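Local structure of ribonuclease (Nicotiana glutinosa, 1IYB) at residues 36-44 / 77-85; 94-102 / 109-117. The protein probably cleaves single-stranded RNA as a ribonuclease of the T2 family, and binds guanosine-5'-monophosphate in a pocket for the guanine base and phosphate. One frame throughout, in Å; residues are numbered along the deposited sequence.

Contact 1. Residues 36-44 / 77-85; sequences PASDFGIHG and QQNWPTLAC. With 5GP (guanosine-5'-monophosphate), chain C.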
loop_
_atom_site.group_PDB
_atom_site.type_symbol
_atom_site.label_atom_id
_atom_site.label_comp_id
_atom_site.label_asym_id
_atom_site.label_seq_id
_atom_site.Cartn_x
_atom_site.Cartn_y
_atom_site.Cartn_z
ATOM N N PRO A 36 -7.916 2.716 27.726
ATOM C CA PRO A 36 -8.376 4.006 27.202
ATOM C C PRO A 36 -9.834 4.242 27.586
ATOM O O PRO A 36 -10.547 3.301 27.945
ATOM C CB PRO A 36 -8.221 3.842 25.690
ATOM C CG PRO A 36 -7.113 2.832 25.559
ATOM C CD PRO A 36 -7.452 1.839 26.638
ATOM N N ALA A 37 -10.271 5.494 27.512
ATOM C CA ALA A 37 -11.655 5.828 27.820
ATOM C C ALA A 37 -12.543 5.095 26.820
ATOM O O ALA A 37 -12.129 4.842 25.689
ATOM C CB ALA A 37 -11.868 7.326 27.704
ATOM N N SER A 38 -13.760 4.751 27.236
ATOM C CA SER A 38 -14.688 4.050 26.356
ATOM C C SER A 38 -15.334 4.997 25.352
ATOM O O SER A 38 -16.544 5.226 25.381
ATOM C CB SER A 38 -15.773 3.343 27.175
ATOM O OG SER A 38 -15.217 2.286 27.938
ATOM N N ASP A 39 -14.510 5.542 24.465
ATOM C CA ASP A 39 -14.970 6.456 23.426
ATOM C C ASP A 39 -14.268 6.047 22.143
ATOM O O ASP A 39 -13.313 5.265 22.171
ATOM C CB ASP A 39 -14.569 7.900 23.741
ATOM C CG ASP A 39 -14.858 8.295 25.173
ATOM O OD1 ASP A 39 -15.996 8.080 25.637
ATOM O OD2 ASP A 39 -13.941 8.833 25.830
ATOM N N PHE A 40 -14.742 6.553 21.011
ATOM C CA PHE A 40 -14.064 6.244 19.765
ATOM C C PHE A 40 -12.704 6.931 19.847
ATOM O O PHE A 40 -12.554 7.950 20.526
ATOM C CB PHE A 40 -14.825 6.802 18.557
ATOM C CG PHE A 40 -16.016 5.983 18.153
ATOM C CD1 PHE A 40 -17.217 6.077 18.850
ATOM C CD2 PHE A 40 -15.936 5.115 17.069
ATOM C CE1 PHE A 40 -18.326 5.317 18.474
ATOM C CE2 PHE A 40 -17.043 4.348 16.683
ATOM C CZ PHE A 40 -18.236 4.451 17.388
ATOM N N GLY A 41 -11.714 6.361 19.171
ATOM C CA GLY A 41 -10.390 6.960 19.149
ATOM C C GLY A 41 -10.033 7.263 17.707
ATOM O O GLY A 41 -10.580 6.652 16.790
ATOM N N ILE A 42 -9.132 8.215 17.495
ATOM C CA ILE A 42 -8.714 8.566 16.141
ATOM C C ILE A 42 -7.882 7.440 15.531
ATOM O O ILE A 42 -7.046 6.845 16.205
ATOM C CB ILE A 42 -7.818 9.832 16.140
ATOM C CG1 ILE A 42 -8.598 11.036 16.673
ATOM C CG2 ILE A 42 -7.297 10.100 14.727
ATOM C CD1 ILE A 42 -7.724 12.239 16.967
ATOM N N HIS A 43 -8.135 7.119 14.267
ATOM C CA HIS A 43 -7.301 6.138 13.591
ATOM C C HIS A 43 -6.377 7.025 12.755
ATOM O O HIS A 43 -5.155 6.950 12.879
ATOM C CB HIS A 43 -8.103 5.193 12.691
ATOM C CG HIS A 43 -7.260 4.135 12.045
ATOM N ND1 HIS A 43 -7.792 2.989 11.491
ATOM C CD2 HIS A 43 -5.921 4.057 11.854
ATOM C CE1 HIS A 43 -6.816 2.253 10.988
ATOM N NE2 HIS A 43 -5.671 2.878 11.195
ATOM N N GLY A 44 -6.969 7.891 11.932
ATOM C CA GLY A 44 -6.170 8.803 11.129
ATOM C C GLY A 44 -6.956 9.703 10.193
ATOM O O GLY A 44 -8.180 9.593 10.087
ATOM N N GLN A 77 -2.629 11.582 23.490
ATOM C CA GLN A 77 -2.617 10.439 24.389
ATOM C C GLN A 77 -4.047 10.061 24.770
ATOM O O GLN A 77 -4.378 8.883 24.898
ATOM C CB GLN A 77 -1.785 10.766 25.633
ATOM C CG GLN A 77 -0.291 10.716 25.353
ATOM C CD GLN A 77 0.556 11.375 26.426
ATOM O OE1 GLN A 77 1.763 11.137 26.505
ATOM N NE2 GLN A 77 -0.062 12.217 27.243
ATOM N N GLN A 78 -4.901 11.067 24.928
ATOM C CA GLN A 78 -6.289 10.820 25.291
ATOM C C GLN A 78 -7.190 10.458 24.117
ATOM O O GLN A 78 -8.064 9.598 24.246
ATOM C CB GLN A 78 -6.873 12.048 25.998
ATOM C CG GLN A 78 -6.192 12.378 27.310
ATOM C CD GLN A 78 -6.128 11.181 28.235
ATOM O OE1 GLN A 78 -7.150 10.567 28.538
ATOM N NE2 GLN A 78 -4.925 10.840 28.687
ATOM N N ASN A 79 -6.962 11.094 22.970
ATOM C CA ASN A 79 -7.810 10.888 21.802
ATOM C C ASN A 79 -7.319 10.014 20.658
ATOM O O ASN A 79 -8.101 9.677 19.763
ATOM C CB ASN A 79 -8.204 12.247 21.224
ATOM C CG ASN A 79 -9.041 13.061 22.181
ATOM O OD1 ASN A 79 -8.524 13.863 22.963
ATOM N ND2 ASN A 79 -10.346 12.847 22.135
ATOM N N TRP A 80 -6.043 9.648 20.682
ATOM C CA TRP A 80 -5.453 8.837 19.616
ATOM C C TRP A 80 -4.655 7.675 20.213
ATOM O O TRP A 80 -3.479 7.493 19.900
ATOM C CB TRP A 80 -4.519 9.723 18.791
ATOM C CG TRP A 80 -4.301 9.308 17.369
ATOM C CD1 TRP A 80 -4.188 8.038 16.877
ATOM C CD2 TRP A 80 -4.107 10.187 16.258
ATOM N NE1 TRP A 80 -3.935 8.075 15.522
ATOM C CE2 TRP A 80 -3.880 9.382 15.118
ATOM C CE3 TRP A 80 -4.104 11.584 16.115
ATOM C CZ2 TRP A 80 -3.652 9.928 13.851
ATOM C CZ3 TRP A 80 -3.878 12.125 14.860
ATOM C CH2 TRP A 80 -3.655 11.296 13.742
ATOM N N PRO A 81 -5.285 6.867 21.078
ATOM C CA PRO A 81 -4.548 5.749 21.674
ATOM C C PRO A 81 -4.229 4.609 20.720
ATOM O O PRO A 81 -4.930 4.396 19.726
ATOM C CB PRO A 81 -5.471 5.293 22.801
ATOM C CG PRO A 81 -6.833 5.546 22.221
ATOM C CD PRO A 81 -6.669 6.919 21.585
ATOM N N THR A 82 -3.160 3.885 21.031
ATOM C CA THR A 82 -2.771 2.725 20.246
ATOM C C THR A 82 -3.248 1.498 21.019
ATOM O O THR A 82 -3.160 1.455 22.251
ATOM C CB THR A 82 -1.241 2.631 20.044
ATOM O OG1 THR A 82 -0.939 1.429 19.325
ATOM C CG2 THR A 82 -0.510 2.604 21.384
ATOM N N LEU A 83 -3.777 0.516 20.297
ATOM C CA LEU A 83 -4.273 -0.704 20.919
ATOM C C LEU A 83 -3.509 -1.929 20.422
ATOM O O LEU A 83 -3.944 -3.060 20.610
ATOM C CB LEU A 83 -5.770 -0.863 20.639
ATOM C CG LEU A 83 -6.665 0.191 21.293
ATOM C CD1 LEU A 83 -8.092 0.050 20.782
ATOM C CD2 LEU A 83 -6.620 0.030 22.807
ATOM N N ALA A 84 -2.363 -1.694 19.792
ATOM C CA ALA A 84 -1.538 -2.784 19.278
ATOM C C ALA A 84 -0.648 -3.365 20.382
ATOM O O ALA A 84 -0.388 -2.715 21.393
ATOM C CB ALA A 84 -0.679 -2.284 18.120
ATOM N N CYS A 85 -0.184 -4.596 20.184
ATOM C CA CYS A 85 0.679 -5.249 21.164
ATOM C C CYS A 85 2.140 -5.231 20.727
ATOM O O CYS A 85 2.438 -5.336 19.539
ATOM C CB CYS A 85 0.254 -6.701 21.373
ATOM S SG CYS A 85 -1.318 -6.944 22.257
HETATM P P 5GP C . -3.726 2.517 8.028
HETATM O O1P 5GP C . -3.438 2.489 6.591
HETATM O O2P 5GP C . -3.674 3.922 8.597
HETATM O O3P 5GP C . -5.111 1.844 8.322
HETATM O "O5'" 5GP C . -2.671 1.627 8.908
HETATM C "C5'" 5GP C . -2.882 1.379 10.347
HETATM C "C4'" 5GP C . -1.782 0.520 11.018
HETATM O "O4'" 5GP C . -1.461 1.190 12.318
HETATM C "C3'" 5GP C . -2.094 -0.912 11.443
HETATM O "O3'" 5GP C . -1.918 -1.870 10.409
HETATM C "C2'" 5GP C . -1.143 -1.186 12.613
HETATM O "O2'" 5GP C . 0.141 -1.675 12.170
HETATM C "C1'" 5GP C . -1.052 0.172 13.291
HETATM N N9 5GP C . -1.723 0.382 14.613
HETATM C C8 5GP C . -1.172 0.656 15.845
HETATM N N7 5GP C . -2.034 0.895 16.811
HETATM C C5 5GP C . -3.268 0.763 16.143
HETATM C C6 5GP C . -4.593 0.910 16.672
HETATM O O6 5GP C . -4.925 1.182 17.820
HETATM N N1 5GP C . -5.585 0.695 15.665
HETATM C C2 5GP C . -5.295 0.382 14.339
HETATM N N2 5GP C . -6.385 0.220 13.561
HETATM N N3 5GP C . -4.052 0.245 13.839
HETATM C C4 5GP C . -3.087 0.448 14.800
HETATM O O HOH W 1 -10.590 8.616 22.600
HETATM O O HOH W 2 -7.275 5.536 18.691
#
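Over the centre of the six-membered ring of Trp80 sits the CG2 methyl of Ile42, a CH-pi contact 3.5 Å from the ring centroid and 12° off the normal. CG2 stands anti to the backbone N of Ile42 (CG1 at chi1 -62°), which turns this branch onto the indole, while CD1 passes CE3 at 3.8 Å. Trp80 also meets Phe93 and Trp94 edge-to-face, and the Phe115 ring at about 45°. Trp80 NE1 reaches only a weak, bent bond to His43 O. The imidazole of His43 has N2 of the guanine over one face, displaced toward the rim, and C5' of the nucleotide at its edge; its ND1 is bonded to Gln176. Beyond the rings, Ile42 N gives Asn79 O an almost straight 2.9 Å bond in the carbonyl plane, tying the strand to the helix end where Trp80 leaves helical geometry. A water donates to Ile42 O and Pro81 O, each at 2.8 Å. Pro36 CG lies 4.0 Å from both Pro81 CB and Leu83 CD2. The chain after Trp80 lines the guanine pocket: Thr82 OG1 donates to N7 at 2.8 Å and Leu83 N to O6 at 2.8 Å, reading the N7 and O6 edge. Strand 41-48 is outermost in the four-stranded antiparallel sheet, where His43 and Gly44 form a classic beta bulge opposite Val14. Helix 111-124 packs on Ile42 and Trp80 through Leu119 and Ala118, and helix 91-102 touches Trp80 and His43 through Glu97.

Contact 2. Residues 94-102 / 109-117; sequences WSHEWEKHG and FDQHGYFKK. With 5GP (guanosine-5'-monophosphate), chain C.
Trp98, Gln111, Tyr114 and Phe115 carry a buried, largely apolar helix-helix contact between the end of helix 91-102 and the start of helix 111-124; the axes of segments 94-102 and 111-117 run at 108° and approach to 11.4 Å. Trp98 is clamped on both faces: Gln111 CG lies 3.4 Å from the centroid of its six-membered ring, and Gly102 C covers the opposite side. With chi1 at 166°, CG anti to the backbone N, the indole swings across to the second helix, and its edge meets the face of Tyr114 in an offset edge-to-face pair, planes at 75°. Gly102 CA packs over the Tyr114 ring, 3.9 Å from its centroid, and Tyr114 OH bonds to Leu45 O. In this T2-family fold the first helix also supplies the phosphate site: His96 NE2 donates to O5' at 2.8 Å, and Lys100 NZ and His101 NE2 bond to O1P. Without the indole, as with an alanine at Trp98, Gln111 CG and the Tyr114 face would probably lose their partner, and Ser62 O its donor. Phe115 CZ abuts Trp94 O at 3.5 Å, at the ring's edge. Asp110 caps the second helix, OD1 accepting from Gly113 N at 2.9 Å.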
loop_
_atom_site.group_PDB
_atom_site.type_symbol
_atom_site.label_atom_id
_atom_site.label_comp_id
_atom_site.label_asym_id
_atom_site.label_seq_id
_atom_site.Cartn_x
_atom_site.Cartn_y
_atom_site.Cartn_z
ATOM N N TRP A 94 1.263 7.004 15.800
ATOM C CA TRP A 94 1.231 8.361 15.258
ATOM C C TRP A 94 2.237 8.529 14.121
ATOM O O TRP A 94 1.941 9.158 13.096
ATOM C CB TRP A 94 1.503 9.384 16.371
ATOM C CG TRP A 94 0.573 9.211 17.534
ATOM C CD1 TRP A 94 -0.727 8.792 17.483
ATOM C CD2 TRP A 94 0.869 9.430 18.919
ATOM N NE1 TRP A 94 -1.257 8.729 18.750
ATOM C CE2 TRP A 94 -0.301 9.115 19.651
ATOM C CE3 TRP A 94 2.007 9.860 19.613
ATOM C CZ2 TRP A 94 -0.366 9.215 21.045
ATOM C CZ3 TRP A 94 1.942 9.961 21.001
ATOM C CH2 TRP A 94 0.761 9.638 21.699
ATOM N N SER A 95 3.425 7.956 14.297
ATOM C CA SER A 95 4.462 8.042 13.271
ATOM C C SER A 95 3.975 7.372 11.992
ATOM O O SER A 95 4.142 7.906 10.899
ATOM C CB SER A 95 5.749 7.361 13.742
ATOM O OG SER A 95 6.725 7.366 12.710
ATOM N N HIS A 96 3.371 6.197 12.139
ATOM C CA HIS A 96 2.848 5.455 10.999
ATOM C C HIS A 96 1.798 6.263 10.236
ATOM O O HIS A 96 1.810 6.314 9.007
ATOM C CB HIS A 96 2.232 4.134 11.472
ATOM C CG HIS A 96 1.477 3.406 10.406
ATOM N ND1 HIS A 96 2.100 2.752 9.367
ATOM C CD2 HIS A 96 0.146 3.261 10.199
ATOM C CE1 HIS A 96 1.186 2.233 8.564
ATOM N NE2 HIS A 96 -0.008 2.528 9.047
ATOM N N GLU A 97 0.883 6.893 10.963
ATOM C CA GLU A 97 -0.154 7.675 10.313
ATOM C C GLU A 97 0.422 8.879 9.577
ATOM O O GLU A 97 -0.041 9.224 8.485
ATOM C CB GLU A 97 -1.214 8.102 11.335
ATOM C CG GLU A 97 -2.027 6.920 11.863
ATOM C CD GLU A 97 -2.800 6.198 10.765
ATOM O OE1 GLU A 97 -2.768 4.948 10.730
ATOM O OE2 GLU A 97 -3.446 6.882 9.941
ATOM N N TRP A 98 1.438 9.520 10.148
ATOM C CA TRP A 98 2.031 10.658 9.460
ATOM C C TRP A 98 2.777 10.220 8.204
ATOM O O TRP A 98 2.589 10.786 7.127
ATOM C CB TRP A 98 3.006 11.433 10.356
ATOM C CG TRP A 98 3.842 12.378 9.537
ATOM C CD1 TRP A 98 5.133 12.189 9.126
ATOM C CD2 TRP A 98 3.390 13.576 8.892
ATOM N NE1 TRP A 98 5.506 13.186 8.257
ATOM C CE2 TRP A 98 4.456 14.052 8.094
ATOM C CE3 TRP A 98 2.184 14.292 8.905
ATOM C CZ2 TRP A 98 4.354 15.211 7.315
ATOM C CZ3 TRP A 98 2.081 15.447 8.127
ATOM C CH2 TRP A 98 3.162 15.892 7.343
ATOM N N GLU A 99 3.627 9.211 8.345
ATOM C CA GLU A 99 4.415 8.751 7.211
ATOM C C GLU A 99 3.608 8.133 6.077
ATOM O O GLU A 99 3.900 8.368 4.906
ATOM C CB GLU A 99 5.507 7.801 7.709
ATOM C CG GLU A 99 6.434 8.519 8.686
ATOM C CD GLU A 99 7.715 7.769 8.992
ATOM O OE1 GLU A 99 8.540 8.322 9.757
ATOM O OE2 GLU A 99 7.899 6.643 8.478
ATOM N N LYS A 100 2.574 7.366 6.406
ATOM C CA LYS A 100 1.759 6.749 5.363
ATOM C C LYS A 100 0.714 7.684 4.761
ATOM O O LYS A 100 0.489 7.675 3.548
ATOM C CB LYS A 100 1.041 5.506 5.899
ATOM C CG LYS A 100 0.130 4.838 4.866
ATOM C CD LYS A 100 -0.492 3.547 5.391
ATOM C CE LYS A 100 -1.330 2.859 4.313
ATOM N NZ LYS A 100 -1.929 1.568 4.771
ATOM N N HIS A 101 0.084 8.498 5.604
ATOM C CA HIS A 101 -0.978 9.390 5.145
ATOM C C HIS A 101 -0.678 10.894 5.178
ATOM O O HIS A 101 -0.921 11.606 4.200
ATOM C CB HIS A 101 -2.241 9.109 5.966
ATOM C CG HIS A 101 -2.781 7.720 5.796
ATOM N ND1 HIS A 101 -3.370 7.288 4.626
ATOM C CD2 HIS A 101 -2.840 6.672 6.653
ATOM C CE1 HIS A 101 -3.769 6.036 4.771
ATOM N NE2 HIS A 101 -3.460 5.639 5.992
ATOM N N GLY A 102 -0.179 11.381 6.310
ATOM C CA GLY A 102 0.124 12.797 6.431
ATOM C C GLY A 102 1.025 13.355 5.343
ATOM O O GLY A 102 0.789 14.446 4.824
ATOM N N PHE A 109 -1.020 20.585 5.095
ATOM C CA PHE A 109 -0.696 20.635 6.523
ATOM C C PHE A 109 0.718 20.134 6.795
ATOM O O PHE A 109 1.150 19.158 6.180
ATOM C CB PHE A 109 -1.614 19.712 7.346
ATOM C CG PHE A 109 -3.073 20.054 7.295
ATOM C CD1 PHE A 109 -3.990 19.134 6.791
ATOM C CD2 PHE A 109 -3.546 21.252 7.815
ATOM C CE1 PHE A 109 -5.355 19.400 6.812
ATOM C CE2 PHE A 109 -4.912 21.529 7.838
ATOM C CZ PHE A 109 -5.816 20.598 7.337
ATOM N N ASP A 110 1.440 20.791 7.701
ATOM C CA ASP A 110 2.744 20.265 8.081
ATOM C C ASP A 110 2.397 19.316 9.232
ATOM O O ASP A 110 1.212 19.056 9.473
ATOM C CB ASP A 110 3.752 21.362 8.502
ATOM C CG ASP A 110 3.265 22.249 9.638
ATOM O OD1 ASP A 110 2.308 21.893 10.352
ATOM O OD2 ASP A 110 3.884 23.324 9.824
ATOM N N GLN A 111 3.384 18.782 9.939
ATOM C CA GLN A 111 3.063 17.840 11.006
ATOM C C GLN A 111 2.169 18.398 12.105
ATOM O O GLN A 111 1.176 17.767 12.480
ATOM C CB GLN A 111 4.343 17.248 11.591
ATOM C CG GLN A 111 5.020 16.322 10.594
ATOM C CD GLN A 111 6.216 15.598 11.159
ATOM O OE1 GLN A 111 6.163 15.051 12.260
ATOM N NE2 GLN A 111 7.305 15.573 10.395
ATOM N N HIS A 112 2.499 19.580 12.613
ATOM C CA HIS A 112 1.681 20.171 13.666
ATOM C C HIS A 112 0.253 20.402 13.172
ATOM O O HIS A 112 -0.709 20.111 13.883
ATOM C CB HIS A 112 2.268 21.500 14.137
ATOM C CG HIS A 112 1.519 22.103 15.285
ATOM N ND1 HIS A 112 1.808 21.810 16.600
ATOM C CD2 HIS A 112 0.452 22.935 15.310
ATOM C CE1 HIS A 112 0.949 22.436 17.386
ATOM N NE2 HIS A 112 0.116 23.126 16.628
ATOM N N GLY A 113 0.121 20.928 11.957
ATOM C CA GLY A 113 -1.195 21.190 11.398
ATOM C C GLY A 113 -2.020 19.938 11.151
ATOM O O GLY A 113 -3.240 19.948 11.314
ATOM N N TYR A 114 -1.347 18.863 10.752
ATOM C CA TYR A 114 -2.001 17.586 10.478
ATOM C C TYR A 114 -2.602 17.004 11.756
ATOM O O TYR A 114 -3.791 16.685 11.807
ATOM C CB TYR A 114 -0.986 16.596 9.891
ATOM C CG TYR A 114 -1.537 15.207 9.640
ATOM C CD1 TYR A 114 -2.319 14.936 8.516
ATOM C CD2 TYR A 114 -1.285 14.166 10.536
ATOM C CE1 TYR A 114 -2.840 13.657 8.291
ATOM C CE2 TYR A 114 -1.801 12.889 10.323
ATOM C CZ TYR A 114 -2.576 12.642 9.200
ATOM O OH TYR A 114 -3.088 11.378 9.001
ATOM N N PHE A 115 -1.774 16.848 12.784
ATOM C CA PHE A 115 -2.257 16.300 14.040
ATOM C C PHE A 115 -3.274 17.216 14.706
ATOM O O PHE A 115 -4.239 16.738 15.300
ATOM C CB PHE A 115 -1.083 15.993 14.973
ATOM C CG PHE A 115 -0.300 14.781 14.554
ATOM C CD1 PHE A 115 0.828 14.898 13.744
ATOM C CD2 PHE A 115 -0.741 13.510 14.907
ATOM C CE1 PHE A 115 1.504 13.757 13.290
ATOM C CE2 PHE A 115 -0.077 12.369 14.460
ATOM C CZ PHE A 115 1.047 12.494 13.650
ATOM N N LYS A 116 -3.074 18.527 14.600
ATOM C CA LYS A 116 -4.024 19.465 15.191
ATOM C C LYS A 116 -5.389 19.347 14.506
ATOM O O LYS A 116 -6.427 19.355 15.169
ATOM C CB LYS A 116 -3.510 20.905 15.075
ATOM C CG LYS A 116 -4.548 21.969 15.424
ATOM C CD LYS A 116 -3.990 23.373 15.247
ATOM C CE LYS A 116 -5.105 24.409 15.124
ATOM N NZ LYS A 116 -6.064 24.352 16.260
ATOM N N LYS A 117 -5.395 19.240 13.180
ATOM C CA LYS A 117 -6.656 19.123 12.461
ATOM C C LYS A 117 -7.389 17.854 12.892
ATOM O O LYS A 117 -8.602 17.870 13.105
ATOM C CB LYS A 117 -6.420 19.098 10.947
ATOM C CG LYS A 117 -7.702 18.996 10.129
ATOM C CD LYS A 117 -8.580 20.226 10.293
ATOM C CE LYS A 117 -9.883 20.072 9.524
ATOM N NZ LYS A 117 -10.687 21.330 9.533
HETATM P P 5GP C . -3.726 2.517 8.028
HETATM O O1P 5GP C . -3.438 2.489 6.591
HETATM O O2P 5GP C . -3.674 3.922 8.597
HETATM O O3P 5GP C . -5.111 1.844 8.322
HETATM O "O5'" 5GP C . -2.671 1.627 8.908
HETATM C "C5'" 5GP C . -2.882 1.379 10.347
HETATM C "C4'" 5GP C . -1.782 0.520 11.018
HETATM O "O4'" 5GP C . -1.461 1.190 12.318
HETATM C "C3'" 5GP C . -2.094 -0.912 11.443
HETATM O "O3'" 5GP C . -1.918 -1.870 10.409
HETATM C "C2'" 5GP C . -1.143 -1.186 12.613
HETATM O "O2'" 5GP C . 0.141 -1.675 12.170
HETATM C "C1'" 5GP C . -1.052 0.172 13.291
HETATM N N9 5GP C . -1.723 0.382 14.613
HETATM C C8 5GP C . -1.172 0.656 15.845
HETATM N N7 5GP C . -2.034 0.895 16.811
HETATM C C5 5GP C . -3.268 0.763 16.143
HETATM C C6 5GP C . -4.593 0.910 16.672
HETATM O O6 5GP C . -4.925 1.182 17.820
HETATM N N1 5GP C . -5.585 0.695 15.665
HETATM C C2 5GP C . -5.295 0.382 14.339
HETATM N N2 5GP C . -6.385 0.220 13.561
HETATM N N3 5GP C . -4.052 0.245 13.839
HETATM C C4 5GP C . -3.087 0.448 14.800
HETATM O O HOH W 3 -0.483 16.597 6.169
#

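Contact 1 closes before contact 2 opens; helix 73-79 ends in contact 1, and the next helix in the chain is 91-102 of contact 2. Their centres lie 16 Å apart, yet they touch: Trp80 O probably accepts a hydrogen bond from Trp94 NE1, Trp80 CZ3 packs on Phe115 CD2, and Glu97 lies against His43 and Gly44. Both meet the same nucleotide at different ends. Segment 77-85 holds the guanine, whereas helix 91-102 grips the phosphate, with His43 of strand 41-48 beside both. The pocket is lined by the sheet, through His43, Gln16 and Tyr175, by segment 77-85 and by helix 91-102, consistent with a site that recognises a base and handles the phosphate.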